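Local coordinates for protein crossover junction endodeoxyribonuclease Hjc (Sulfolobus solfataricus, PDB 4TKD) that resolves Holliday junctions formed during genetic recombination, as a magnesium-dependent, structure-specific homodimeric endonuclease that nicks opposing strands of four-way DNA in pairs, at residues Arg18-Phe24 against Leu122-Val126; Pro39-Ile43 against Leu53-Lys57; Lys47-Ile52 against Val129-Ser134; Lys63-Arg68 against Thr108-Asp114; Ser84-Gly88 against Ile98-Leu103. One frame throughout, in Å; residues are numbered along the deposited sequence.

Contact 1 (Arg18-Phe24 against Leu122-Val126); sequences RLRDKGF and LEDLV
Leu122 and Val126, one turn apart on helix 122-133, push their methyls against the C-terminal end of helix 10-21 and the turn that follows it. The tight part is apolar. Leu19 and Val126 lie alongside each other, their side chains running opposite ways, with Leu19 CD2 3.9 Å from Val126 CG2, and Leu122 CD1 lies 4.2 Å from Leu19 CD2. The other branch of Val126 meets the rim of an aromatic ring: Val126 CG1 sits 4.1 Å from Phe24 CE1, near the ring plane, while Leu19 CD2 lies over one face of the same ring, toward its rim. Phe24 is brought there by a Schellman motif, in which Phe24 N bonds to Leu19 O and Gly23 N to Arg20 O, with Gly23 at positive phi as the C-prime residue.

The solvent side is looser and charged. Arg18, its chain bent at chi2 and chi3, brings CD to 3.8 Å from Leu122 CD2, and this methyl lies at the edge of the guanidinium. Lys22 bends at chi2 (-78°) and runs roughly perpendicular to Glu123, and Lys22 NZ donates to the syn lone pair of Glu123 OE1 at 3.0 Å. Lys22 CE also lies 4.1 Å from Leu122 CD2, so the salt bridge runs past the leucine. A long ion pair, Arg18 NH2 to Asp21 OD2 at 3.7 Å, rests on charge alone, the oxygen standing well out of the guanidinium plane.

Beneath the two helices runs the central sheet: Leu19 and Phe24 rest on Ala45 of strand 43-47 and on strand 50-58, while Leu122 and Leu125 reach Phe97 at the start of strand 97-99.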
# COMPACT_ATOMS: atom_id res chain seq x y z
N ARG C 18 -22.27 -5.86 9.74
CA ARG C 18 -21.85 -6.65 8.59
C ARG C 18 -20.38 -7.07 8.67
O ARG C 18 -20.07 -8.23 8.38
CB ARG C 18 -22.20 -5.96 7.27
CG ARG C 18 -23.49 -6.54 6.67
CD ARG C 18 -23.23 -7.39 5.44
NE ARG C 18 -22.50 -8.62 5.73
CZ ARG C 18 -23.06 -9.82 5.85
NH1 ARG C 18 -22.30 -10.89 6.10
NH2 ARG C 18 -24.37 -9.97 5.72
N LEU C 19 -19.49 -6.16 9.16
CA LEU C 19 -18.07 -6.52 9.39
C LEU C 19 -17.96 -7.61 10.45
O LEU C 19 -17.20 -8.57 10.28
CB LEU C 19 -17.21 -5.29 9.74
CG LEU C 19 -16.94 -4.34 8.57
CD1 LEU C 19 -16.36 -3.04 9.06
CD2 LEU C 19 -16.02 -5.00 7.51
N ARG C 20 -18.79 -7.51 11.51
CA ARG C 20 -18.86 -8.55 12.55
C ARG C 20 -19.34 -9.89 11.97
O ARG C 20 -18.73 -10.92 12.25
CB ARG C 20 -19.70 -8.09 13.75
CG ARG C 20 -18.91 -7.18 14.68
CD ARG C 20 -19.70 -6.73 15.89
NE ARG C 20 -18.89 -5.83 16.72
CZ ARG C 20 -19.37 -4.84 17.46
NH1 ARG C 20 -20.68 -4.61 17.50
NH2 ARG C 20 -18.56 -4.05 18.15
N ASP C 21 -20.34 -9.86 11.06
CA ASP C 21 -20.85 -11.07 10.38
C ASP C 21 -19.75 -11.74 9.56
O ASP C 21 -19.77 -12.95 9.37
CB ASP C 21 -22.04 -10.75 9.46
CG ASP C 21 -23.34 -10.33 10.14
OD1 ASP C 21 -23.47 -10.55 11.38
OD2 ASP C 21 -24.24 -9.80 9.44
N LYS C 22 -18.77 -10.95 9.07
CA LYS C 22 -17.65 -11.44 8.27
C LYS C 22 -16.45 -11.91 9.11
O LYS C 22 -15.40 -12.22 8.54
CB LYS C 22 -17.22 -10.42 7.20
CG LYS C 22 -18.33 -9.94 6.25
CD LYS C 22 -18.68 -10.90 5.16
CE LYS C 22 -19.49 -10.17 4.11
NZ LYS C 22 -20.44 -11.09 3.42
N GLY C 23 -16.60 -11.98 10.44
CA GLY C 23 -15.54 -12.44 11.34
C GLY C 23 -14.54 -11.40 11.81
O GLY C 23 -13.46 -11.76 12.28
N PHE C 24 -14.90 -10.10 11.73
CA PHE C 24 -14.03 -9.02 12.19
C PHE C 24 -14.31 -8.65 13.63
O PHE C 24 -15.47 -8.65 14.05
CB PHE C 24 -14.22 -7.74 11.32
CG PHE C 24 -13.58 -7.75 9.95
CD1 PHE C 24 -14.17 -8.43 8.89
CD2 PHE C 24 -12.40 -7.06 9.71
CE1 PHE C 24 -13.58 -8.43 7.62
CE2 PHE C 24 -11.80 -7.09 8.45
CZ PHE C 24 -12.39 -7.77 7.41
N LEU C 122 -19.28 -3.15 0.33
CA LEU C 122 -18.69 -3.88 1.46
C LEU C 122 -17.91 -5.15 1.08
O LEU C 122 -16.82 -5.37 1.59
CB LEU C 122 -19.73 -4.19 2.54
CG LEU C 122 -19.17 -4.79 3.82
CD1 LEU C 122 -19.09 -3.76 4.90
CD2 LEU C 122 -19.92 -6.07 4.22
N GLU C 123 -18.49 -5.95 0.19
CA GLU C 123 -17.94 -7.22 -0.26
C GLU C 123 -16.58 -7.01 -0.93
O GLU C 123 -15.63 -7.73 -0.60
CB GLU C 123 -18.96 -7.90 -1.22
CG GLU C 123 -18.92 -9.41 -1.21
CD GLU C 123 -19.24 -10.08 0.12
OE1 GLU C 123 -20.26 -9.72 0.76
OE2 GLU C 123 -18.47 -10.98 0.51
N ASP C 124 -16.50 -6.01 -1.85
CA ASP C 124 -15.27 -5.64 -2.58
C ASP C 124 -14.20 -5.15 -1.66
O ASP C 124 -13.04 -5.50 -1.86
CB ASP C 124 -15.53 -4.58 -3.67
CG ASP C 124 -16.31 -5.10 -4.87
OD1 ASP C 124 -16.32 -6.34 -5.10
OD2 ASP C 124 -16.93 -4.27 -5.56
N LEU C 125 -14.58 -4.28 -0.70
CA LEU C 125 -13.63 -3.75 0.26
C LEU C 125 -12.93 -4.91 0.93
O LEU C 125 -11.71 -5.05 0.78
CB LEU C 125 -14.34 -2.89 1.30
CG LEU C 125 -13.42 -2.17 2.26
CD1 LEU C 125 -13.88 -0.82 2.47
CD2 LEU C 125 -13.36 -2.87 3.60
N VAL C 126 -13.73 -5.79 1.59
CA VAL C 126 -13.31 -6.97 2.35
C VAL C 126 -12.47 -7.92 1.52
O VAL C 126 -11.41 -8.32 1.99
CB VAL C 126 -14.53 -7.66 3.03
CG1 VAL C 126 -14.21 -9.06 3.57
CG2 VAL C 126 -15.11 -6.78 4.13

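Contact 2 (Pro39-Ile43 against Leu53-Lys57)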
# COMPACT_ATOMS: atom_id res chain seq x y z
N PRO C 39 -7.11 12.57 15.98
CA PRO C 39 -8.38 11.93 15.65
C PRO C 39 -8.16 10.45 15.44
O PRO C 39 -7.05 9.99 15.09
CB PRO C 39 -8.85 12.64 14.38
CG PRO C 39 -7.61 13.05 13.73
CD PRO C 39 -6.62 13.38 14.84
N ILE C 40 -9.20 9.70 15.74
CA ILE C 40 -9.24 8.25 15.63
C ILE C 40 -10.31 7.92 14.61
O ILE C 40 -11.42 8.47 14.70
CB ILE C 40 -9.55 7.63 17.04
CG1 ILE C 40 -8.36 7.87 18.03
CG2 ILE C 40 -9.90 6.13 16.96
CD1 ILE C 40 -8.72 7.66 19.48
N PRO C 41 -10.04 7.03 13.63
CA PRO C 41 -11.12 6.62 12.70
C PRO C 41 -12.38 6.11 13.42
O PRO C 41 -12.27 5.47 14.47
CB PRO C 41 -10.45 5.52 11.86
CG PRO C 41 -8.97 5.79 11.99
CD PRO C 41 -8.79 6.27 13.38
N ASP C 42 -13.58 6.43 12.88
CA ASP C 42 -14.90 6.07 13.42
C ASP C 42 -15.06 4.60 13.66
O ASP C 42 -15.65 4.22 14.66
CB ASP C 42 -16.05 6.57 12.52
CG ASP C 42 -16.13 8.08 12.47
OD1 ASP C 42 -16.06 8.72 13.54
OD2 ASP C 42 -16.25 8.63 11.35
N ILE C 43 -14.53 3.78 12.74
CA ILE C 43 -14.62 2.34 12.82
C ILE C 43 -13.26 1.74 12.58
O ILE C 43 -12.58 2.08 11.59
CB ILE C 43 -15.65 1.77 11.80
CG1 ILE C 43 -17.08 2.35 12.01
CG2 ILE C 43 -15.67 0.23 11.83
CD1 ILE C 43 -18.04 2.13 10.79
N LEU C 53 -9.92 0.64 8.43
CA LEU C 53 -10.26 1.88 9.13
C LEU C 53 -11.28 2.64 8.30
O LEU C 53 -11.05 2.87 7.12
CB LEU C 53 -8.97 2.73 9.34
CG LEU C 53 -7.77 2.02 9.99
CD1 LEU C 53 -6.53 2.82 9.85
CD2 LEU C 53 -8.05 1.70 11.44
N ILE C 54 -12.38 3.03 8.93
CA ILE C 54 -13.45 3.74 8.21
C ILE C 54 -13.81 5.05 8.89
O ILE C 54 -14.14 5.05 10.07
CB ILE C 54 -14.68 2.78 8.03
CG1 ILE C 54 -14.32 1.51 7.22
CG2 ILE C 54 -15.86 3.51 7.37
CD1 ILE C 54 -15.15 0.31 7.53
N GLU C 55 -13.77 6.15 8.12
CA GLU C 55 -14.19 7.47 8.58
C GLU C 55 -15.55 7.77 7.93
O GLU C 55 -15.66 7.77 6.71
CB GLU C 55 -13.14 8.55 8.24
CG GLU C 55 -13.38 9.88 8.96
CD GLU C 55 -13.18 9.91 10.46
OE1 GLU C 55 -12.89 8.86 11.08
OE2 GLU C 55 -13.30 11.02 11.03
N MET C 56 -16.59 7.97 8.76
CA MET C 56 -17.95 8.23 8.30
C MET C 56 -18.07 9.67 7.91
O MET C 56 -17.67 10.56 8.68
CB MET C 56 -19.00 7.92 9.37
CG MET C 56 -19.11 6.45 9.77
SD MET C 56 -19.27 5.27 8.40
CE MET C 56 -20.83 5.79 7.65
N LYS C 57 -18.63 9.93 6.73
CA LYS C 57 -18.84 11.30 6.26
C LYS C 57 -20.07 11.39 5.36
O LYS C 57 -20.31 10.49 4.56
CB LYS C 57 -17.59 11.84 5.53
CG LYS C 57 -16.48 12.38 6.44
CD LYS C 57 -16.89 13.66 7.17
CE LYS C 57 -15.96 13.98 8.30
NZ LYS C 57 -16.17 13.09 9.48
O HOH W 1 -12.83 10.39 13.56
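A classic beta bulge sets two residues, Asp42 and Ile43, opposite the single Ile54 where the loop before strand 43-47 joins strand 50-58, and Ile43 and Ile54 form an antiparallel hydrogen-bonded pair. The bulge belongs to the metal site of this PDDEXK-type nuclease: Asp42 and Glu55 are inferred to bind magnesium together with Glu12 of helix 10-21, and Lys57 is the predicted transition-state stabiliser.

Each acid takes a backbone N-H from the opposite segment. Asp42 N donates to Glu55 OE1 at 3.1 Å, nearly along the C-O bond, and Met56 N donates to the anti lone pair of Asp42 OD2 at 2.7 Å. Their carboxylates are almost coplanar, 8° apart, with Asp42 OD2 and Glu55 OE1 3.4 Å from each other, two acceptors with no bond between them, a closeness consistent with the inferred shared magnesium. Glu55 reaches across because CG is anti to the backbone N (chi1 -167°) and the chain then bends at chi2. An alanine in place of Glu55 takes the carboxylate away, which would probably leave Asp42 N and a bridging water without their acceptor and the inferred metal site short of a ligand.

Ile43 CD1 touches Met56 SD on one face of the strand; on the other, Pro41 CB packs on Leu53 CB at 4.0 Å. The water donates to both Ile40 O and Glu55 OE2, each at 2.6 Å.

Contact 3 (Lys47-Ile52 against Val129-Ser134); sequences KNGVII and VEAKIS
Lys47 NZ has two partners: a hydrogen bond to the carbonyl O of Lys22, in the turn after helix 10-21, and a long salt bridge to Glu130 OE2, 3.8 Å from Lys47 NZ. Lys47 is extended throughout, and its methylene CD comes to 3.6 Å from Glu130 OE2. The carboxylate oxygen is buried here and has no hydrogen-bonding partner in the model.

Beside this pair, Val50 packs against Val129, Ile133 and Ser134. With CG1 anti to the backbone N (chi1 174°), Val50 CG1 reaches Val129 CG1 at 3.6 Å. The two methyls of Val50 both press on Ile133 CD1, which lies 3.4 Å from Val50 CG1, tighter than usual van der Waals contact. Val50 CG2 also lies against Ser134 CA. Two residues on, Ile52 CG1 touches Val129 CG1 at 4.0 Å. An alanine in place of Val50 would probably leave Ile133 CD1 and Val129 CG1 facing a gap where the two methyls had been.

The axes of strand 50-52 and helix 129-133 approach to 9.1 Å, with 139° between their N-to-C directions. A type I' turn from Lys47 to Val50 joins strands 43-47 and 50-58, and the C-terminal helix packs against the turn end of this beta hairpin in an alpha/beta arrangement.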
# COMPACT_ATOMS: atom_id res chain seq x y z
N LYS C 47 -9.13 -8.31 11.59
CA LYS C 47 -9.32 -9.73 11.32
C LYS C 47 -7.99 -10.35 10.99
O LYS C 47 -7.41 -10.04 9.96
CB LYS C 47 -10.34 -9.97 10.19
CG LYS C 47 -10.77 -11.42 10.09
CD LYS C 47 -11.72 -11.67 8.93
CE LYS C 47 -12.04 -13.14 8.82
NZ LYS C 47 -13.09 -13.41 7.82
N ASN C 48 -7.50 -11.20 11.90
CA ASN C 48 -6.24 -11.92 11.77
C ASN C 48 -5.13 -11.13 11.09
O ASN C 48 -4.65 -11.50 10.00
CB ASN C 48 -6.47 -13.30 11.14
CG ASN C 48 -5.38 -14.28 11.46
OD1 ASN C 48 -4.80 -14.29 12.57
ND2 ASN C 48 -5.06 -15.13 10.48
N GLY C 49 -4.78 -10.01 11.71
CA GLY C 49 -3.72 -9.12 11.24
C GLY C 49 -4.12 -8.13 10.16
O GLY C 49 -3.28 -7.31 9.77
N VAL C 50 -5.38 -8.16 9.68
CA VAL C 50 -5.85 -7.22 8.66
C VAL C 50 -6.58 -6.05 9.35
O VAL C 50 -7.55 -6.27 10.09
CB VAL C 50 -6.72 -7.87 7.54
CG1 VAL C 50 -7.30 -6.83 6.58
CG2 VAL C 50 -5.94 -8.96 6.81
N ILE C 51 -6.10 -4.81 9.09
CA ILE C 51 -6.62 -3.58 9.69
C ILE C 51 -7.36 -2.77 8.65
O ILE C 51 -6.79 -2.38 7.63
CB ILE C 51 -5.49 -2.76 10.40
CG1 ILE C 51 -4.69 -3.64 11.41
CG2 ILE C 51 -6.07 -1.51 11.10
CD1 ILE C 51 -3.27 -3.17 11.71
N ILE C 52 -8.65 -2.50 8.92
CA ILE C 52 -9.53 -1.69 8.08
C ILE C 52 -10.03 -0.57 8.95
O ILE C 52 -10.44 -0.80 10.09
CB ILE C 52 -10.69 -2.50 7.46
CG1 ILE C 52 -10.16 -3.56 6.48
CG2 ILE C 52 -11.83 -1.58 6.87
CD1 ILE C 52 -11.10 -4.58 6.19
N VAL C 129 -9.06 -6.05 0.32
CA VAL C 129 -8.10 -5.83 1.41
C VAL C 129 -7.54 -7.17 1.93
O VAL C 129 -6.32 -7.30 2.11
CB VAL C 129 -8.64 -4.91 2.55
CG1 VAL C 129 -7.60 -4.71 3.65
CG2 VAL C 129 -9.08 -3.55 2.01
N GLU C 130 -8.42 -8.18 2.16
CA GLU C 130 -7.95 -9.49 2.62
C GLU C 130 -7.03 -10.12 1.56
O GLU C 130 -5.93 -10.54 1.90
CB GLU C 130 -9.12 -10.44 2.94
CG GLU C 130 -9.77 -10.24 4.30
CD GLU C 130 -10.98 -11.13 4.57
OE1 GLU C 130 -11.13 -12.17 3.89
OE2 GLU C 130 -11.78 -10.78 5.46
N ALA C 131 -7.44 -10.09 0.27
CA ALA C 131 -6.63 -10.64 -0.83
C ALA C 131 -5.26 -9.93 -0.96
O ALA C 131 -4.28 -10.56 -1.34
CB ALA C 131 -7.40 -10.61 -2.13
N LYS C 132 -5.19 -8.66 -0.55
CA LYS C 132 -3.97 -7.86 -0.58
C LYS C 132 -2.98 -8.15 0.57
O LYS C 132 -1.79 -8.28 0.29
CB LYS C 132 -4.31 -6.35 -0.66
CG LYS C 132 -3.10 -5.42 -0.66
CD LYS C 132 -3.54 -3.98 -0.74
CE LYS C 132 -2.58 -3.04 -0.08
NZ LYS C 132 -3.04 -1.63 -0.25
N ILE C 133 -3.42 -8.17 1.85
CA ILE C 133 -2.45 -8.34 2.94
C ILE C 133 -2.54 -9.62 3.80
O ILE C 133 -1.55 -9.94 4.46
CB ILE C 133 -2.14 -7.04 3.79
CG1 ILE C 133 -3.06 -6.85 5.02
CG2 ILE C 133 -1.94 -5.76 2.94
CD1 ILE C 133 -4.46 -6.64 4.68
N SER C 134 -3.70 -10.34 3.81
CA SER C 134 -3.91 -11.58 4.59
C SER C 134 -2.84 -12.66 4.32
O SER C 134 -2.57 -12.96 3.16
CB SER C 134 -5.31 -12.14 4.37
OG SER C 134 -5.69 -12.98 5.45

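Contact 4 (Lys63-Arg68 against Thr108-Asp114); sequences KIYVRR and TGNYVAD
Val112 and Tyr65 run alongside each other in the same direction, and the methyl Val112 CG1 sits directly over the tyrosine: it is 3.5 Å from the centroid of the Tyr65 ring and only 7° off the normal, a nearly centred CH-pi contact. These two form a non-hydrogen-bonded pair, which sets them on one face of the sheet. Lys63 reaches the same valine methyl, its CD crossing near Val112 CG1, before the chain bends at chi4 (-69°) and turns its ammonium to the carboxylate. Lys63 and Asp114 point the same way, and Lys63 NZ meets Asp114 OD1 at 2.8 Å in a salt bridge; Arg104 is a second partner of that oxygen.

The other face carries Ile64, Ala113, Val66 and Tyr111. Ile64 CB packs on Ala113 CB at 3.6 Å, and the hydrogen-bonded pairs Ile64-Ala113 and Val66-Tyr111 tie the backbones together, Val66 N donating to Tyr111 O at 2.8 Å.

At the far end the side chains serve backbone groups. Asn110 OD1 uses a lone pair in its carbonyl plane to accept from Arg68 N at 2.9 Å, at the start of helix 68-81. Arg68 runs squarely across Thr108; bent at chi3, it brings NH1 to 3.0 Å from Thr108 O, an oxygen tilted from the guanidinium plane. Gly109 lies against the arginine chain, where a CB would clash with Arg68 CD.

With strand 104-105 paired on the other side of 111-113, the arrangement is a small antiparallel three-stranded sheet packed beside the central sheet of the nuclease fold.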
# COMPACT_ATOMS: atom_id res chain seq x y z
N LYS C 63 -20.43 16.69 -3.25
CA LYS C 63 -19.10 16.26 -2.77
C LYS C 63 -19.06 15.67 -1.34
O LYS C 63 -20.11 15.45 -0.72
CB LYS C 63 -18.12 17.45 -2.85
CG LYS C 63 -17.68 17.82 -4.25
CD LYS C 63 -16.64 18.93 -4.23
CE LYS C 63 -16.15 19.29 -5.61
NZ LYS C 63 -15.32 18.22 -6.21
N ILE C 64 -17.84 15.37 -0.84
CA ILE C 64 -17.54 14.89 0.51
C ILE C 64 -16.28 15.62 0.98
O ILE C 64 -15.22 15.46 0.38
CB ILE C 64 -17.41 13.34 0.68
CG1 ILE C 64 -18.64 12.59 0.14
CG2 ILE C 64 -17.17 12.99 2.15
CD1 ILE C 64 -18.40 11.14 -0.25
N TYR C 65 -16.41 16.43 2.03
CA TYR C 65 -15.32 17.22 2.59
C TYR C 65 -14.77 16.67 3.94
O TYR C 65 -15.52 16.37 4.88
CB TYR C 65 -15.77 18.68 2.78
CG TYR C 65 -15.74 19.53 1.52
CD1 TYR C 65 -16.85 19.62 0.69
CD2 TYR C 65 -14.63 20.31 1.21
CE1 TYR C 65 -16.84 20.41 -0.46
CE2 TYR C 65 -14.61 21.12 0.07
CZ TYR C 65 -15.71 21.16 -0.76
OH TYR C 65 -15.68 21.96 -1.89
N VAL C 66 -13.44 16.55 4.01
CA VAL C 66 -12.74 16.15 5.22
C VAL C 66 -11.77 17.30 5.55
O VAL C 66 -10.89 17.60 4.76
CB VAL C 66 -12.01 14.78 5.12
CG1 VAL C 66 -11.51 14.34 6.49
CG2 VAL C 66 -12.92 13.70 4.52
N ARG C 67 -11.99 17.99 6.68
CA ARG C 67 -11.16 19.10 7.14
C ARG C 67 -9.71 18.65 7.34
O ARG C 67 -9.47 17.55 7.82
CB ARG C 67 -11.72 19.72 8.44
CG ARG C 67 -12.53 21.01 8.26
CD ARG C 67 -11.67 22.27 8.39
NE ARG C 67 -12.48 23.49 8.28
CZ ARG C 67 -12.71 24.33 9.28
NH1 ARG C 67 -12.16 24.13 10.47
NH2 ARG C 67 -13.47 25.40 9.09
N ARG C 68 -8.76 19.51 6.95
CA ARG C 68 -7.32 19.30 7.05
C ARG C 68 -6.82 18.57 8.32
O ARG C 68 -6.14 17.55 8.19
CB ARG C 68 -6.59 20.64 6.87
CG ARG C 68 -5.08 20.59 7.18
CD ARG C 68 -4.41 21.91 6.89
NE ARG C 68 -4.62 22.84 8.01
CZ ARG C 68 -5.51 23.82 8.01
NH1 ARG C 68 -6.26 24.06 6.94
NH2 ARG C 68 -5.65 24.58 9.09
N THR C 108 -6.03 24.57 0.71
CA THR C 108 -5.91 24.76 2.16
C THR C 108 -5.56 23.46 2.94
O THR C 108 -5.39 23.49 4.16
CB THR C 108 -7.11 25.61 2.71
OG1 THR C 108 -7.30 25.36 4.11
CG2 THR C 108 -8.44 25.34 1.98
N GLY C 109 -5.45 22.34 2.22
CA GLY C 109 -5.12 21.06 2.83
C GLY C 109 -6.31 20.19 3.19
O GLY C 109 -6.14 19.13 3.79
N ASN C 110 -7.53 20.62 2.82
CA ASN C 110 -8.73 19.82 3.05
C ASN C 110 -8.78 18.74 1.99
O ASN C 110 -8.03 18.80 1.01
CB ASN C 110 -10.02 20.65 3.02
CG ASN C 110 -10.05 21.78 4.02
OD1 ASN C 110 -9.75 21.63 5.21
ND2 ASN C 110 -10.47 22.94 3.54
N TYR C 111 -9.61 17.74 2.20
CA TYR C 111 -9.75 16.61 1.30
C TYR C 111 -11.15 16.48 0.78
O TYR C 111 -12.11 16.60 1.54
CB TYR C 111 -9.26 15.32 1.99
CG TYR C 111 -7.75 15.23 2.07
CD1 TYR C 111 -7.04 15.98 3.00
CD2 TYR C 111 -7.04 14.42 1.20
CE1 TYR C 111 -5.65 15.92 3.07
CE2 TYR C 111 -5.64 14.35 1.26
CZ TYR C 111 -4.96 15.10 2.20
OH TYR C 111 -3.59 15.01 2.27
N VAL C 112 -11.25 16.22 -0.54
CA VAL C 112 -12.51 16.08 -1.24
C VAL C 112 -12.62 14.85 -2.02
O VAL C 112 -11.68 14.45 -2.69
CB VAL C 112 -12.94 17.26 -2.14
CG1 VAL C 112 -14.13 17.99 -1.54
CG2 VAL C 112 -11.79 18.20 -2.47
N ALA C 113 -13.82 14.28 -1.97
CA ALA C 113 -14.28 13.16 -2.76
C ALA C 113 -15.19 13.81 -3.77
O ALA C 113 -16.13 14.52 -3.39
CB ALA C 113 -15.09 12.20 -1.89
N ASP C 114 -14.87 13.64 -5.05
CA ASP C 114 -15.66 14.16 -6.18
C ASP C 114 -16.87 13.22 -6.42
O ASP C 114 -17.08 12.29 -5.64
CB ASP C 114 -14.76 14.24 -7.44
CG ASP C 114 -14.19 15.61 -7.76
OD1 ASP C 114 -13.52 16.20 -6.88
OD2 ASP C 114 -14.35 16.06 -8.92

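Contact 5 (Ser84-Gly88 against Ile98-Leu103)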
# COMPACT_ATOMS: atom_id res chain seq x y z
N SER C 84 -5.76 -0.01 6.21
CA SER C 84 -6.31 0.54 4.98
C SER C 84 -7.43 1.51 5.37
O SER C 84 -8.33 1.12 6.11
CB SER C 84 -6.83 -0.58 4.09
OG SER C 84 -5.78 -1.47 3.73
N LEU C 85 -7.30 2.79 4.95
CA LEU C 85 -8.22 3.88 5.28
C LEU C 85 -9.25 4.12 4.18
O LEU C 85 -8.91 4.23 3.01
CB LEU C 85 -7.46 5.16 5.64
CG LEU C 85 -8.28 6.38 6.12
CD1 LEU C 85 -9.04 6.10 7.42
CD2 LEU C 85 -7.41 7.61 6.29
N PHE C 86 -10.52 4.22 4.59
CA PHE C 86 -11.64 4.45 3.69
C PHE C 86 -12.59 5.46 4.27
O PHE C 86 -12.76 5.58 5.49
CB PHE C 86 -12.42 3.15 3.45
CG PHE C 86 -11.61 2.01 2.89
CD1 PHE C 86 -10.95 1.13 3.74
CD2 PHE C 86 -11.53 1.80 1.51
CE1 PHE C 86 -10.21 0.07 3.23
CE2 PHE C 86 -10.78 0.75 1.00
CZ PHE C 86 -10.13 -0.11 1.86
N LEU C 87 -13.29 6.16 3.37
CA LEU C 87 -14.35 7.07 3.74
C LEU C 87 -15.65 6.29 3.53
O LEU C 87 -15.90 5.76 2.44
CB LEU C 87 -14.29 8.32 2.85
CG LEU C 87 -14.80 9.69 3.34
CD1 LEU C 87 -14.18 10.10 4.68
CD2 LEU C 87 -14.42 10.76 2.35
N GLY C 88 -16.41 6.15 4.62
CA GLY C 88 -17.70 5.47 4.60
C GLY C 88 -18.75 6.50 4.31
O GLY C 88 -18.92 7.44 5.10
N ILE C 98 -14.96 4.79 -0.01
CA ILE C 98 -13.99 5.46 -0.86
C ILE C 98 -12.58 5.32 -0.28
O ILE C 98 -12.35 5.82 0.82
CB ILE C 98 -14.38 6.94 -1.16
CG1 ILE C 98 -15.72 6.99 -1.93
CG2 ILE C 98 -13.28 7.68 -1.92
CD1 ILE C 98 -16.51 8.30 -1.78
N PRO C 99 -11.63 4.66 -1.00
CA PRO C 99 -10.24 4.59 -0.48
C PRO C 99 -9.72 6.01 -0.30
O PRO C 99 -9.92 6.86 -1.17
CB PRO C 99 -9.47 3.85 -1.58
CG PRO C 99 -10.54 3.14 -2.38
CD PRO C 99 -11.73 4.05 -2.34
N PHE C 100 -9.13 6.30 0.88
CA PHE C 100 -8.66 7.63 1.20
C PHE C 100 -7.74 8.27 0.18
O PHE C 100 -7.77 9.50 0.04
CB PHE C 100 -8.06 7.70 2.60
CG PHE C 100 -8.46 8.97 3.30
CD1 PHE C 100 -9.74 9.11 3.84
CD2 PHE C 100 -7.57 10.03 3.42
CE1 PHE C 100 -10.11 10.30 4.49
CE2 PHE C 100 -7.94 11.21 4.07
CZ PHE C 100 -9.21 11.34 4.59
N GLU C 101 -6.95 7.44 -0.54
CA GLU C 101 -6.01 7.86 -1.59
C GLU C 101 -6.69 8.44 -2.84
O GLU C 101 -6.02 9.10 -3.62
CB GLU C 101 -5.02 6.74 -1.99
CG GLU C 101 -5.60 5.35 -1.99
CD GLU C 101 -5.37 4.65 -0.67
OE1 GLU C 101 -6.22 4.84 0.22
OE2 GLU C 101 -4.29 4.04 -0.48
N LYS C 102 -8.01 8.21 -3.00
CA LYS C 102 -8.80 8.75 -4.12
C LYS C 102 -9.17 10.20 -3.86
O LYS C 102 -9.51 10.91 -4.81
CB LYS C 102 -10.07 7.92 -4.35
CG LYS C 102 -9.83 6.42 -4.58
CD LYS C 102 -9.83 6.02 -6.05
CE LYS C 102 -11.21 5.65 -6.56
NZ LYS C 102 -11.13 4.80 -7.78
N LEU C 103 -9.13 10.66 -2.58
CA LEU C 103 -9.49 12.04 -2.26
C LEU C 103 -8.41 12.99 -2.76
O LEU C 103 -7.23 12.64 -2.75
CB LEU C 103 -9.73 12.30 -0.75
CG LEU C 103 -10.66 11.39 0.08
CD1 LEU C 103 -11.06 12.10 1.35
CD2 LEU C 103 -11.91 11.00 -0.68
O HOH W 2 -7.48 2.51 1.28
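Leu85 O takes two donors across this hairpin. Phe100 N points at it almost straight (3.0 Å, 174° at the hydrogen) but from above the carbonyl plane, and a water gives it a second bond at 2.8 Å. The same water donates to Glu101 OE1, so the carboxylate is tied to the strand through solvent. Two residues further along strand 84-90, Leu87 and Ile98 satisfy each other completely along the backbone: Leu87 N donates to Ile98 O at 2.7 Å, and Ile98 N returns the bond to Leu87 O. Between these two sets of bonds Phe86 and Pro99 form the non-hydrogen-bonded pair, where no N-H bond is expected; Phe86 CA makes a CA-H...O contact with Ile98 O.

Leucines frame the Phe100 ring. Leu85, its CG anti to the backbone N (chi1 -176°), lays CD2 over one face of the ring, 3.4 Å from Phe100 CG. Leu103 CD1 comes over the opposite face, while Leu87 CD1 stands at the edge of the ring. Leu87 meets Leu103 nearly perpendicularly, with Leu87 CD2 3.8 Å from Leu103 CD1.

Strand 97-99 is the outermost strand of the central sheet within this chain, and strand 84-90 is bonded on its other side to strand 50-58. Helix 68-81 packs against Leu85 and Phe100, helix 122-133 against Phe86, and Ala131 of the second subunit against Pro99.

Overall arrangement
Contacts 2, 3 and 5 share the central mixed sheet, in which strands 50-58 and 84-90 are neighbours; contacts 2 and 5 lie about 10 Å apart between centres and are joined by Glu55 O to Gly88 N. Contacts 1 and 3 both use helix 122-133, so the C-terminal helix is held to helix 10-21 and to the hairpin. Contact 4 lies across the chain's centre, about 26 and 27 Å from contacts 1 and 3 between centres, yet touches contact 5 through Ile64. Along the chain contact 2 closes before contact 4 opens, contact 5 is nested in contact 4, and contact 1 encloses all three; contact 2, with the inferred metal site, lies about 5 Å from the chain's centre.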